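Local coordinates for protein putative agmatinase (Clostridium difficile, PDB 3LHL) that probably hydrolyses agmatine to putrescine and urea, as a manganese-dependent member of the arginase family with a binuclear metal site, at residues T200-V205 / I246-P251; S32-E37 / V261-I266; L99-A104 / A138-R143. All blocks are in the same frame, centred on the assembly; numbering follows the deposited sequence.

Contact 1: residues T200-V205 / I246-P251; sequences TIDLDV and IVELSP. With MN (manganese (II) ion), chain C; MN (manganese (II) ion), chain B.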
ATOM      1  N   THR A 200      -1.728  -2.424  -2.825  1.00 13.81           N
ATOM      2  CA  THR A 200      -0.637  -1.558  -2.402  1.00 13.91           C
ATOM      3  C   THR A 200      -1.058  -0.104  -2.582  1.00 14.39           C
ATOM      4  O   THR A 200      -1.323   0.357  -3.695  1.00 14.17           O
ATOM      5  CB  THR A 200       0.667  -1.826  -3.207  1.00 14.51           C
ATOM      6  OG1 THR A 200       1.682  -0.903  -2.783  1.00 13.41           O
ATOM      7  CG2 THR A 200       0.428  -1.675  -4.709  1.00  9.91           C
ATOM      8  N   ILE A 201      -1.118   0.614  -1.470  1.00 14.55           N
ATOM      9  CA  ILE A 201      -1.526   2.010  -1.483  1.00 13.85           C
ATOM     10  C   ILE A 201      -0.411   2.984  -1.107  1.00 14.55           C
ATOM     11  O   ILE A 201       0.018   3.039   0.050  1.00 13.75           O
ATOM     12  CB  ILE A 201      -2.715   2.238  -0.515  1.00 12.83           C
ATOM     13  CG1 ILE A 201      -3.966   1.556  -1.069  1.00 12.90           C
ATOM     14  CG2 ILE A 201      -2.955   3.739  -0.303  1.00 12.16           C
ATOM     15  CD1 ILE A 201      -5.181   1.684  -0.171  1.00 13.63           C
ATOM     16  N   ASP A 202       0.068   3.736  -2.093  1.00 14.22           N
ATOM     17  CA  ASP A 202       1.075   4.758  -1.839  1.00 14.33           C
ATOM     18  C   ASP A 202       0.211   5.943  -1.404  1.00 15.25           C
ATOM     19  O   ASP A 202      -0.583   6.454  -2.195  1.00 14.07           O
ATOM     20  CB  ASP A 202       1.829   5.116  -3.115  1.00 15.07           C
ATOM     21  CG  ASP A 202       2.883   6.172  -2.882  1.00 16.82           C
ATOM     22  OD1 ASP A 202       2.602   7.128  -2.133  1.00 19.06           O
ATOM     23  OD2 ASP A 202       3.986   6.055  -3.448  1.00 15.60           O
ATOM     24  N   LEU A 203       0.344   6.366  -0.151  1.00 14.67           N
ATOM     25  CA  LEU A 203      -0.471   7.459   0.361  1.00 14.79           C
ATOM     26  C   LEU A 203      -0.359   8.783  -0.391  1.00 15.74           C
ATOM     27  O   LEU A 203      -1.237   9.636  -0.252  1.00 14.18           O
ATOM     28  CB  LEU A 203      -0.195   7.670   1.854  1.00 15.29           C
ATOM     29  CG  LEU A 203      -0.552   6.465   2.742  1.00 18.90           C
ATOM     30  CD1 LEU A 203      -0.041   6.682   4.157  1.00 17.29           C
ATOM     31  CD2 LEU A 203      -2.061   6.248   2.734  1.00 14.96           C
ATOM     32  N   ASP A 204       0.694   8.979  -1.186  1.00 16.17           N
ATOM     33  CA  ASP A 204       0.779  10.240  -1.919  1.00 16.01           C
ATOM     34  C   ASP A 204      -0.222  10.281  -3.070  1.00 14.96           C
ATOM     35  O   ASP A 204      -0.203  11.199  -3.881  1.00 15.57           O
ATOM     36  CB  ASP A 204       2.199  10.529  -2.440  1.00 18.17           C
ATOM     37  CG  ASP A 204       2.668   9.547  -3.495  1.00 20.18           C
ATOM     38  OD1 ASP A 204       1.832   8.969  -4.224  1.00 21.20           O
ATOM     39  OD2 ASP A 204       3.896   9.369  -3.606  1.00 20.69           O
ATOM     40  N   VAL A 205      -1.094   9.277  -3.148  1.00 12.91           N
ATOM     41  CA  VAL A 205      -2.113   9.277  -4.186  1.00 14.02           C
ATOM     42  C   VAL A 205      -3.042  10.437  -3.820  1.00 14.58           C
ATOM     43  O   VAL A 205      -3.700  11.028  -4.679  1.00 14.61           O
ATOM     44  CB  VAL A 205      -2.923   7.951  -4.217  1.00 14.64           C
ATOM     45  CG1 VAL A 205      -3.766   7.800  -2.945  1.00 12.63           C
ATOM     46  CG2 VAL A 205      -3.803   7.921  -5.454  1.00 13.73           C
ATOM     47  N   ILE A 246       0.241   0.117   3.065  1.00 15.39           N
ATOM     48  CA  ILE A 246       0.092   1.549   2.826  1.00 17.14           C
ATOM     49  C   ILE A 246       1.520   2.053   3.007  1.00 17.21           C
ATOM     50  O   ILE A 246       2.223   1.622   3.922  1.00 17.60           O
ATOM     51  CB  ILE A 246      -0.858   2.240   3.844  1.00 17.13           C
ATOM     52  CG1 ILE A 246      -0.355   2.033   5.275  1.00 16.40           C
ATOM     53  CG2 ILE A 246      -2.277   1.702   3.681  1.00 15.76           C
ATOM     54  CD1 ILE A 246      -1.219   2.717   6.333  1.00 15.50           C
ATOM     55  N   VAL A 247       1.963   2.953   2.142  1.00 16.19           N
ATOM     56  CA  VAL A 247       3.338   3.414   2.233  1.00 14.12           C
ATOM     57  C   VAL A 247       3.538   4.885   1.915  1.00 13.76           C
ATOM     58  O   VAL A 247       2.620   5.572   1.488  1.00 12.06           O
ATOM     59  CB  VAL A 247       4.237   2.593   1.260  1.00 13.59           C
ATOM     60  CG1 VAL A 247       4.194   1.107   1.620  1.00 10.91           C
ATOM     61  CG2 VAL A 247       3.750   2.788  -0.173  1.00 12.00           C
ATOM     62  N   GLU A 248       4.768   5.340   2.141  1.00 14.93           N
ATOM     63  CA  GLU A 248       5.205   6.699   1.857  1.00 15.03           C
ATOM     64  C   GLU A 248       4.754   7.816   2.803  1.00 15.78           C
ATOM     65  O   GLU A 248       4.890   9.001   2.480  1.00 14.92           O
ATOM     66  CB  GLU A 248       4.879   7.055   0.396  1.00 14.19           C
ATOM     67  CG  GLU A 248       5.652   6.211  -0.625  1.00 14.19           C
ATOM     68  CD  GLU A 248       7.180   6.345  -0.497  1.00 19.12           C
ATOM     69  OE1 GLU A 248       7.657   6.839   0.547  1.00 17.07           O
ATOM     70  OE2 GLU A 248       7.910   5.942  -1.438  1.00 19.54           O
ATOM     71  N   LEU A 249       4.208   7.449   3.958  1.00 15.01           N
ATOM     72  CA  LEU A 249       3.843   8.464   4.938  1.00 15.24           C
ATOM     73  C   LEU A 249       5.179   8.905   5.524  1.00 15.69           C
ATOM     74  O   LEU A 249       5.924   8.086   6.063  1.00 14.20           O
ATOM     75  CB  LEU A 249       2.985   7.897   6.073  1.00 14.87           C
ATOM     76  CG  LEU A 249       2.997   8.808   7.319  1.00 18.92           C
ATOM     77  CD1 LEU A 249       2.157  10.067   7.061  1.00 14.49           C
ATOM     78  CD2 LEU A 249       2.460   8.060   8.527  1.00 13.74           C
ATOM     79  N   SER A 250       5.491  10.188   5.387  1.00 17.24           N
ATOM     80  CA  SER A 250       6.729  10.745   5.919  1.00 16.76           C
ATOM     81  C   SER A 250       6.260  11.905   6.793  1.00 18.10           C
ATOM     82  O   SER A 250       6.155  13.039   6.337  1.00 15.90           O
ATOM     83  CB  SER A 250       7.616  11.242   4.781  1.00 15.49           C
ATOM     84  OG  SER A 250       8.931  11.467   5.244  1.00 16.62           O
ATOM     85  N   PRO A 251       5.969  11.611   8.072  1.00 21.47           N
ATOM     86  CA  PRO A 251       5.483  12.475   9.157  1.00 22.19           C
ATOM     87  C   PRO A 251       6.015  13.895   9.269  1.00 22.01           C
ATOM     88  O   PRO A 251       5.263  14.861   9.138  1.00 22.94           O
ATOM     89  CB  PRO A 251       5.798  11.663  10.415  1.00 22.97           C
ATOM     90  CG  PRO A 251       5.675  10.265   9.947  1.00 25.25           C
ATOM     91  CD  PRO A 251       6.382  10.303   8.613  1.00 21.20           C
TER
HETATM   92 MN    MN C 302       4.227   7.872  -4.949  1.00 17.84          MN
HETATM   93 MN    MN B 301       4.863   4.714  -4.984  1.00 18.22          MN

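Contact 2: residues S32-E37 / V261-I266; sequences SSMRKE and VIACKI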
ATOM      1  N   SER A  32       5.789   4.184  13.535  1.00 20.28           N
ATOM      2  CA  SER A  32       6.042   4.641  14.898  1.00 23.13           C
ATOM      3  C   SER A  32       5.317   5.961  15.162  1.00 22.08           C
ATOM      4  O   SER A  32       4.863   6.221  16.271  1.00 21.92           O
ATOM      5  CB  SER A  32       7.545   4.806  15.138  1.00 22.83           C
ATOM      6  OG  SER A  32       8.095   5.739  14.233  1.00 26.26           O
ATOM      7  N   SER A  33       5.216   6.801  14.143  1.00 21.04           N
ATOM      8  CA  SER A  33       4.514   8.063  14.299  1.00 22.58           C
ATOM      9  C   SER A  33       3.016   7.780  14.463  1.00 22.47           C
ATOM     10  O   SER A  33       2.330   8.423  15.253  1.00 18.13           O
ATOM     11  CB  SER A  33       4.747   8.952  13.079  1.00 24.19           C
ATOM     12  OG  SER A  33       3.996  10.146  13.182  1.00 30.13           O
HETATM   13  N   MSE A  34       2.516   6.802  13.715  1.00 23.48           N
HETATM   14  CA  MSE A  34       1.108   6.442  13.792  1.00 25.76           C
HETATM   15  C   MSE A  34       0.796   5.731  15.106  1.00 25.52           C
HETATM   16  O   MSE A  34      -0.324   5.806  15.609  1.00 25.14           O
HETATM   17  CB  MSE A  34       0.729   5.523  12.630  1.00 28.00           C
HETATM   18  CG  MSE A  34       0.928   6.123  11.250  1.00 35.32           C
HETATM   19 SE   MSE A  34       0.606   4.795   9.883  1.00 41.41          SE
HETATM   20  CE  MSE A  34       2.219   4.958   8.866  1.00 43.48           C
ATOM     21  N   ARG A  35       1.790   5.042  15.655  1.00 25.35           N
ATOM     22  CA  ARG A  35       1.604   4.296  16.891  1.00 26.88           C
ATOM     23  C   ARG A  35       1.180   5.161  18.074  1.00 28.29           C
ATOM     24  O   ARG A  35       0.265   4.801  18.813  1.00 28.62           O
ATOM     25  CB  ARG A  35       2.876   3.515  17.242  1.00 23.66           C
ATOM     26  CG  ARG A  35       2.774   2.741  18.550  1.00 22.57           C
ATOM     27  CD  ARG A  35       3.872   1.701  18.693  1.00 20.73           C
ATOM     28  NE  ARG A  35       3.866   0.759  17.574  1.00 20.39           N
ATOM     29  CZ  ARG A  35       4.789   0.737  16.617  1.00 20.34           C
ATOM     30  NH1 ARG A  35       5.799   1.602  16.644  1.00 20.19           N
ATOM     31  NH2 ARG A  35       4.702  -0.144  15.632  1.00 17.84           N
ATOM     32  N   LYS A  36       1.833   6.302  18.251  1.00 30.70           N
ATOM     33  CA  LYS A  36       1.490   7.180  19.364  1.00 33.64           C
ATOM     34  C   LYS A  36       0.242   8.000  19.070  1.00 34.62           C
ATOM     35  O   LYS A  36      -0.190   8.798  19.898  1.00 35.21           O
ATOM     36  CB  LYS A  36       2.653   8.124  19.676  1.00 36.33           C
ATOM     37  CG  LYS A  36       3.060   9.025  18.521  1.00 37.88           C
ATOM     38  CD  LYS A  36       4.051  10.094  18.974  1.00 41.29           C
ATOM     39  CE  LYS A  36       3.404  11.068  19.962  1.00 44.51           C
ATOM     40  NZ  LYS A  36       4.275  12.228  20.315  1.00 44.32           N
ATOM     41  N   GLU A  37      -0.330   7.794  17.890  1.00 35.22           N
ATOM     42  CA  GLU A  37      -1.519   8.521  17.459  1.00 38.45           C
ATOM     43  C   GLU A  37      -2.764   7.628  17.430  1.00 38.58           C
ATOM     44  O   GLU A  37      -3.833   8.010  17.906  1.00 38.27           O
ATOM     45  CB  GLU A  37      -1.269   9.098  16.060  1.00 40.85           C
ATOM     46  CG  GLU A  37      -2.468   9.767  15.400  1.00 45.33           C
ATOM     47  CD  GLU A  37      -2.623  11.227  15.790  1.00 49.40           C
ATOM     48  OE1 GLU A  37      -1.649  11.993  15.613  1.00 50.20           O
ATOM     49  OE2 GLU A  37      -3.718  11.608  16.265  1.00 49.39           O
ATOM     50  N   VAL A 261      -2.651  11.445  10.951  1.00 17.85           N
ATOM     51  CA  VAL A 261      -4.024  11.150  11.313  1.00 16.64           C
ATOM     52  C   VAL A 261      -4.713  10.487  10.128  1.00 16.11           C
ATOM     53  O   VAL A 261      -5.462   9.530  10.287  1.00 13.73           O
ATOM     54  CB  VAL A 261      -4.774  12.444  11.701  1.00 19.05           C
ATOM     55  CG1 VAL A 261      -6.213  12.126  12.069  1.00 17.86           C
ATOM     56  CG2 VAL A 261      -4.063  13.118  12.866  1.00 17.73           C
ATOM     57  N   ILE A 262      -4.450  11.005   8.934  1.00 15.82           N
ATOM     58  CA  ILE A 262      -5.039  10.453   7.721  1.00 15.25           C
ATOM     59  C   ILE A 262      -4.606   8.999   7.537  1.00 15.57           C
ATOM     60  O   ILE A 262      -5.422   8.136   7.211  1.00 15.89           O
ATOM     61  CB  ILE A 262      -4.614  11.271   6.484  1.00 13.74           C
ATOM     62  CG1 ILE A 262      -5.149  12.705   6.608  1.00 15.17           C
ATOM     63  CG2 ILE A 262      -5.098  10.591   5.216  1.00 13.06           C
ATOM     64  CD1 ILE A 262      -4.784  13.624   5.447  1.00 11.69           C
ATOM     65  N   ALA A 263      -3.320   8.731   7.750  1.00 14.99           N
ATOM     66  CA  ALA A 263      -2.792   7.378   7.602  1.00 15.21           C
ATOM     67  C   ALA A 263      -3.449   6.446   8.624  1.00 15.55           C
ATOM     68  O   ALA A 263      -3.754   5.289   8.328  1.00 14.75           O
ATOM     69  CB  ALA A 263      -1.270   7.381   7.792  1.00 12.99           C
ATOM     70  N   CYS A 264      -3.660   6.961   9.828  1.00 15.06           N
ATOM     71  CA  CYS A 264      -4.267   6.170  10.885  1.00 16.56           C
ATOM     72  C   CYS A 264      -5.687   5.786  10.519  1.00 17.26           C
ATOM     73  O   CYS A 264      -6.090   4.640  10.705  1.00 17.22           O
ATOM     74  CB  CYS A 264      -4.256   6.943  12.199  1.00 14.79           C
ATOM     75  SG  CYS A 264      -2.620   7.062  12.967  1.00 17.03           S
ATOM     76  N   LYS A 265      -6.442   6.741   9.986  1.00 16.48           N
ATOM     77  CA  LYS A 265      -7.820   6.475   9.607  1.00 17.02           C
ATOM     78  C   LYS A 265      -7.868   5.500   8.435  1.00 16.32           C
ATOM     79  O   LYS A 265      -8.707   4.598   8.398  1.00 16.55           O
ATOM     80  CB  LYS A 265      -8.535   7.779   9.245  1.00 17.97           C
ATOM     81  CG  LYS A 265     -10.040   7.632   9.044  1.00 19.05           C
ATOM     82  CD  LYS A 265     -10.695   8.992   8.824  1.00 18.48           C
ATOM     83  CE  LYS A 265     -12.209   8.893   8.850  1.00 18.71           C
ATOM     84  NZ  LYS A 265     -12.836  10.246   8.875  1.00 21.59           N
ATOM     85  N   ILE A 266      -6.965   5.674   7.475  1.00 15.53           N
ATOM     86  CA  ILE A 266      -6.931   4.778   6.330  1.00 15.32           C
ATOM     87  C   ILE A 266      -6.596   3.370   6.819  1.00 14.31           C
ATOM     88  O   ILE A 266      -7.178   2.386   6.370  1.00 13.26           O
ATOM     89  CB  ILE A 266      -5.901   5.262   5.280  1.00 15.81           C
ATOM     90  CG1 ILE A 266      -6.435   6.525   4.597  1.00 15.20           C
ATOM     91  CG2 ILE A 266      -5.634   4.169   4.248  1.00 15.39           C
ATOM     92  CD1 ILE A 266      -5.511   7.109   3.545  1.00 14.27           C
TER

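Contact 3: residues L99-A104 / A138-R143; sequences LVTLPA and ATVIKR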
ATOM      1  N   LEU A  99       9.369   0.602  -1.826  1.00 16.30           N
ATOM      2  CA  LEU A  99      10.118  -0.601  -2.174  1.00 17.04           C
ATOM      3  C   LEU A  99       9.776  -1.798  -1.278  1.00 16.76           C
ATOM      4  O   LEU A  99       9.852  -2.940  -1.727  1.00 17.49           O
ATOM      5  CB  LEU A  99      11.626  -0.328  -2.137  1.00 17.29           C
ATOM      6  CG  LEU A  99      12.533  -1.471  -2.612  1.00 20.17           C
ATOM      7  CD1 LEU A  99      12.165  -1.905  -4.028  1.00 16.73           C
ATOM      8  CD2 LEU A  99      13.978  -1.010  -2.557  1.00 20.20           C
ATOM      9  N   VAL A 100       9.382  -1.542  -0.028  1.00 14.13           N
ATOM     10  CA  VAL A 100       9.044  -2.629   0.895  1.00 14.78           C
ATOM     11  C   VAL A 100       7.958  -3.544   0.330  1.00 16.82           C
ATOM     12  O   VAL A 100       7.819  -4.692   0.750  1.00 16.36           O
ATOM     13  CB  VAL A 100       8.556  -2.104   2.282  1.00 14.11           C
ATOM     14  CG1 VAL A 100       9.609  -1.196   2.903  1.00 12.54           C
ATOM     15  CG2 VAL A 100       7.227  -1.388   2.140  1.00  9.66           C
ATOM     16  N   THR A 101       7.190  -3.020  -0.617  1.00 16.67           N
ATOM     17  CA  THR A 101       6.122  -3.775  -1.251  1.00 17.62           C
ATOM     18  C   THR A 101       6.633  -4.937  -2.118  1.00 18.56           C
ATOM     19  O   THR A 101       5.961  -5.963  -2.242  1.00 17.92           O
ATOM     20  CB  THR A 101       5.256  -2.837  -2.125  1.00 18.21           C
ATOM     21  OG1 THR A 101       4.557  -1.915  -1.279  1.00 22.20           O
ATOM     22  CG2 THR A 101       4.250  -3.630  -2.953  1.00 18.36           C
ATOM     23  N   LEU A 102       7.819  -4.788  -2.704  1.00 16.20           N
ATOM     24  CA  LEU A 102       8.357  -5.834  -3.575  1.00 16.50           C
ATOM     25  C   LEU A 102       8.516  -7.184  -2.875  1.00 16.74           C
ATOM     26  O   LEU A 102       7.932  -8.177  -3.310  1.00 17.19           O
ATOM     27  CB  LEU A 102       9.685  -5.382  -4.198  1.00 13.56           C
ATOM     28  CG  LEU A 102      10.438  -6.359  -5.111  1.00 14.77           C
ATOM     29  CD1 LEU A 102       9.500  -6.954  -6.171  1.00 15.12           C
ATOM     30  CD2 LEU A 102      11.593  -5.616  -5.774  1.00 12.95           C
ATOM     31  N   PRO A 103       9.304  -7.244  -1.787  1.00 16.49           N
ATOM     32  CA  PRO A 103       9.472  -8.526  -1.094  1.00 16.52           C
ATOM     33  C   PRO A 103       8.167  -9.050  -0.502  1.00 17.23           C
ATOM     34  O   PRO A 103       7.926 -10.256  -0.484  1.00 16.44           O
ATOM     35  CB  PRO A 103      10.517  -8.212  -0.022  1.00 17.13           C
ATOM     36  CG  PRO A 103      10.332  -6.748   0.234  1.00 15.50           C
ATOM     37  CD  PRO A 103      10.138  -6.201  -1.163  1.00 16.90           C
ATOM     38  N   ALA A 104       7.326  -8.136  -0.026  1.00 17.21           N
ATOM     39  CA  ALA A 104       6.048  -8.511   0.564  1.00 17.48           C
ATOM     40  C   ALA A 104       5.191  -9.174  -0.499  1.00 18.45           C
ATOM     41  O   ALA A 104       4.604 -10.239  -0.273  1.00 17.98           O
ATOM     42  CB  ALA A 104       5.342  -7.278   1.111  1.00 16.69           C
ATOM     43  N   ALA A 138      10.760   4.063  -6.700  1.00 16.91           N
ATOM     44  CA  ALA A 138      10.268   4.535  -7.997  1.00 16.85           C
ATOM     45  C   ALA A 138      10.222   3.494  -9.119  1.00 18.59           C
ATOM     46  O   ALA A 138       9.781   3.798 -10.232  1.00 17.07           O
ATOM     47  CB  ALA A 138      11.101   5.727  -8.453  1.00 15.36           C
ATOM     48  N   THR A 139      10.674   2.276  -8.836  1.00 18.34           N
ATOM     49  CA  THR A 139      10.673   1.222  -9.845  1.00 17.41           C
ATOM     50  C   THR A 139       9.899   0.005  -9.357  1.00 18.11           C
ATOM     51  O   THR A 139       9.822  -1.001 -10.060  1.00 19.21           O
ATOM     52  CB  THR A 139      12.104   0.739 -10.158  1.00 16.89           C
ATOM     53  OG1 THR A 139      12.610   0.025  -9.024  1.00 16.35           O
ATOM     54  CG2 THR A 139      13.036   1.920 -10.462  1.00 13.51           C
ATOM     55  N   VAL A 140       9.322   0.097  -8.163  1.00 16.97           N
ATOM     56  CA  VAL A 140       8.611  -1.035  -7.578  1.00 17.01           C
ATOM     57  C   VAL A 140       7.574  -1.728  -8.471  1.00 18.08           C
ATOM     58  O   VAL A 140       7.536  -2.957  -8.531  1.00 18.18           O
ATOM     59  CB  VAL A 140       7.949  -0.643  -6.215  1.00 17.23           C
ATOM     60  CG1 VAL A 140       6.779   0.316  -6.435  1.00 15.76           C
ATOM     61  CG2 VAL A 140       7.498  -1.901  -5.483  1.00 16.22           C
ATOM     62  N   ILE A 141       6.746  -0.964  -9.174  1.00 16.35           N
ATOM     63  CA  ILE A 141       5.739  -1.589 -10.020  1.00 18.15           C
ATOM     64  C   ILE A 141       6.356  -2.272 -11.233  1.00 18.32           C
ATOM     65  O   ILE A 141       5.832  -3.275 -11.719  1.00 19.29           O
ATOM     66  CB  ILE A 141       4.665  -0.566 -10.474  1.00 19.20           C
ATOM     67  CG1 ILE A 141       3.966   0.013  -9.243  1.00 18.26           C
ATOM     68  CG2 ILE A 141       3.625  -1.244 -11.370  1.00 18.81           C
ATOM     69  CD1 ILE A 141       3.350  -1.039  -8.338  1.00 19.58           C
ATOM     70  N   LYS A 142       7.471  -1.734 -11.724  1.00 19.68           N
ATOM     71  CA  LYS A 142       8.145  -2.338 -12.866  1.00 18.18           C
ATOM     72  C   LYS A 142       8.687  -3.686 -12.398  1.00 17.81           C
ATOM     73  O   LYS A 142       8.599  -4.684 -13.111  1.00 17.20           O
ATOM     74  CB  LYS A 142       9.290  -1.445 -13.349  1.00 18.62           C
ATOM     75  CG  LYS A 142      10.015  -1.973 -14.580  1.00 18.96           C
ATOM     76  CD  LYS A 142       9.076  -2.087 -15.779  1.00 20.89           C
ATOM     77  CE  LYS A 142       9.756  -2.770 -16.954  1.00 21.37           C
ATOM     78  NZ  LYS A 142      10.966  -2.032 -17.418  1.00 24.14           N
ATOM     79  N   ARG A 143       9.237  -3.712 -11.186  1.00 18.43           N
ATOM     80  CA  ARG A 143       9.766  -4.951 -10.624  1.00 20.80           C
ATOM     81  C   ARG A 143       8.651  -5.981 -10.518  1.00 20.48           C
ATOM     82  O   ARG A 143       8.843  -7.151 -10.848  1.00 19.92           O
ATOM     83  CB  ARG A 143      10.356  -4.711  -9.233  1.00 21.13           C
ATOM     84  CG  ARG A 143      11.657  -3.948  -9.257  1.00 24.11           C
ATOM     85  CD  ARG A 143      12.658  -4.641 -10.172  1.00 25.22           C
ATOM     86  NE  ARG A 143      13.419  -3.640 -10.901  1.00 31.77           N
ATOM     87  CZ  ARG A 143      13.442  -3.527 -12.222  1.00 31.81           C
ATOM     88  NH1 ARG A 143      12.751  -4.363 -12.984  1.00 29.82           N
ATOM     89  NH2 ARG A 143      14.141  -2.549 -12.776  1.00 34.66           N
TER

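Contact 1: residues T200-V205 / I246-P251
Asp202 and Glu248 meet at the C-terminal ends of two neighbouring strands, and their side chains slant across each other. The methylene CG of Glu248 lies against the carboxylate of Asp202, 3.3 Å from its OD2. The two carboxylate planes are turned 36° apart. Their charged atoms stay separated, with Asp202 OD2 and Glu248 OE2 4.4 Å apart. The nearby manganese ions would be expected to offset the gathered negative charge.

Asp202 holds its CG anti to the backbone N (chi1 -180°), which carries the carboxylate out to the metals. Its OD2 bridges both ions, at 2.2 Å from the manganese of chain B and 2.4 Å from the manganese of chain C. Asp204 OD2 binds the latter ion at 2.0 Å. This is the binuclear manganese centre of the arginase family, at the C-terminal ends of central strands of the parallel sheet. His98, Asp121, His123 and Asp125 complete it. Glu248 belongs to a third manganese site seen for this protein, together with Asp125 and Asp202, but it binds no ion in this model.

Behind the site the strands pair in parallel. Val247 N donates to Ile201 O, and Leu203 N donates to Val247 O at 2.9 Å. Val247 is thus held through both its backbone N and its backbone O, which fixes the two strand ends side by side. Val247 CG2 packs on the CA of Asp202 at 3.7 Å, on the face of the sheet that also carries the Asp202 side chain.

Ile201 and Ile246 point to the other face, where both touch Leu270 of helix 258-278. Leu203 bends over toward the second strand end. Its CD1 meets Leu249 CB at 3.8 Å, while its CD2 approaches the CB of Ile246. Phe211 lies against both leucines.

Contact 2: residues S32-E37 / V261-I266
Helix 30-38 passes over helix 258-278 almost at a right angle, with short-segment axes 9.5 Å apart and a signed crossing angle of -78°. Met34, modelled as selenomethionine, and Cys264 sit where the backbones come nearest.

Cys264 SG points toward helix 30-38 and meets two of its side chains, one turn apart. It lies 3.7 Å from Met34 CB and 3.6 Å from Glu37 CG. The Met34 chain runs on past this sulfur and brings its selenium against the methyl of Ala263, at 3.8 Å from CB. The contact is therefore apolar at its centre.

In the arginase-family alpha/beta fold, this joins two helices from distant parts of the chain. Helix 258-278 packs on the sheet face of Ile201 and Ile246. Helix 30-38 lies by the loop that follows strand 240-247, where Met34 also touches Leu249. No hydrogen bond joins the two segments.

Glu37 occupies the more open edge. Its CG is anti to the backbone N (chi1 174°), and the chain then bends at chi2. The carboxylate thus comes beside Val261, with OE2 3.7 Å from CG2. This is van der Waals contact between a charged group and a methyl. Arg35 points away from helix 258-278 and forms a salt bridge with Asp62.

Contact 3: residues L99-A104 / A138-R143
Val140 CG2 is the buried, many-partnered point of this contact. It sits in the first turn of helix 140-148 and faces the start of helix 101-111. The methyl is 4.0 Å from Leu102 N and 4.1 Å from Thr101 CB. It also approaches the CA of Leu99 and the CB of Leu102. One branch of a valine thus meets three residues of the opposing turn. The chi1 of 70° turns CG2 anti to Val140's own backbone N and toward that turn. All four residues are buried, and they meet through carbon surfaces and backbone.

Thr101 directs its CB to the valine but uses its hydroxyl elsewhere. OG1 is hydrogen-bonded to Asp245, with a weak bond to Thr200, so its polar end belongs to the neighbouring strand ends.

The other side is partly open to solvent and has fewer partners, although its carbons come slightly closer. Leu102 and Arg143 lie at a slant to one another. Both methyls of Leu102 rest against Arg143 CB, CD2 at 3.8 Å and CD1 at 3.9 Å, and CD2 also reaches CG. Beyond CG the arginine turns away from the leucine, bending at chi2 and chi3. Its charged end is bound by Asp146 of the same helix and by Glu128 and the Lys134 carbonyl in the preceding loop. No hydrogen bond links the two segments.

Near the buried end, Val140 also touches Asp125, and Thr101 lies beside His98. Both Asp125 and His98 bind manganese. The contact thus joins two helix beginnings at the C-terminal ends of the parallel strands, next to the binuclear manganese site of the arginase fold.

Contact 3 closes before contact 1 opens along the chain, and both are nested inside the long loop closed by contact 2. Contact 1 lies nearest the middle, in the parallel sheet. Its strand 240-247 is followed in the chain by helix 258-278 of contact 2. Its centre is about 12 Å from that of contact 2 and about 13 Å from that of contact 3. Contacts 2 and 3 lie on opposite sides of the chain's centre, about 23 Å apart between centres, and do not touch. Leu249 joins contact 1 to Met34 and Ala263. Val247 packs on Val100 at the other junction. Contact 1, with two of the metal ligands, thus touches helix packing at both other contacts.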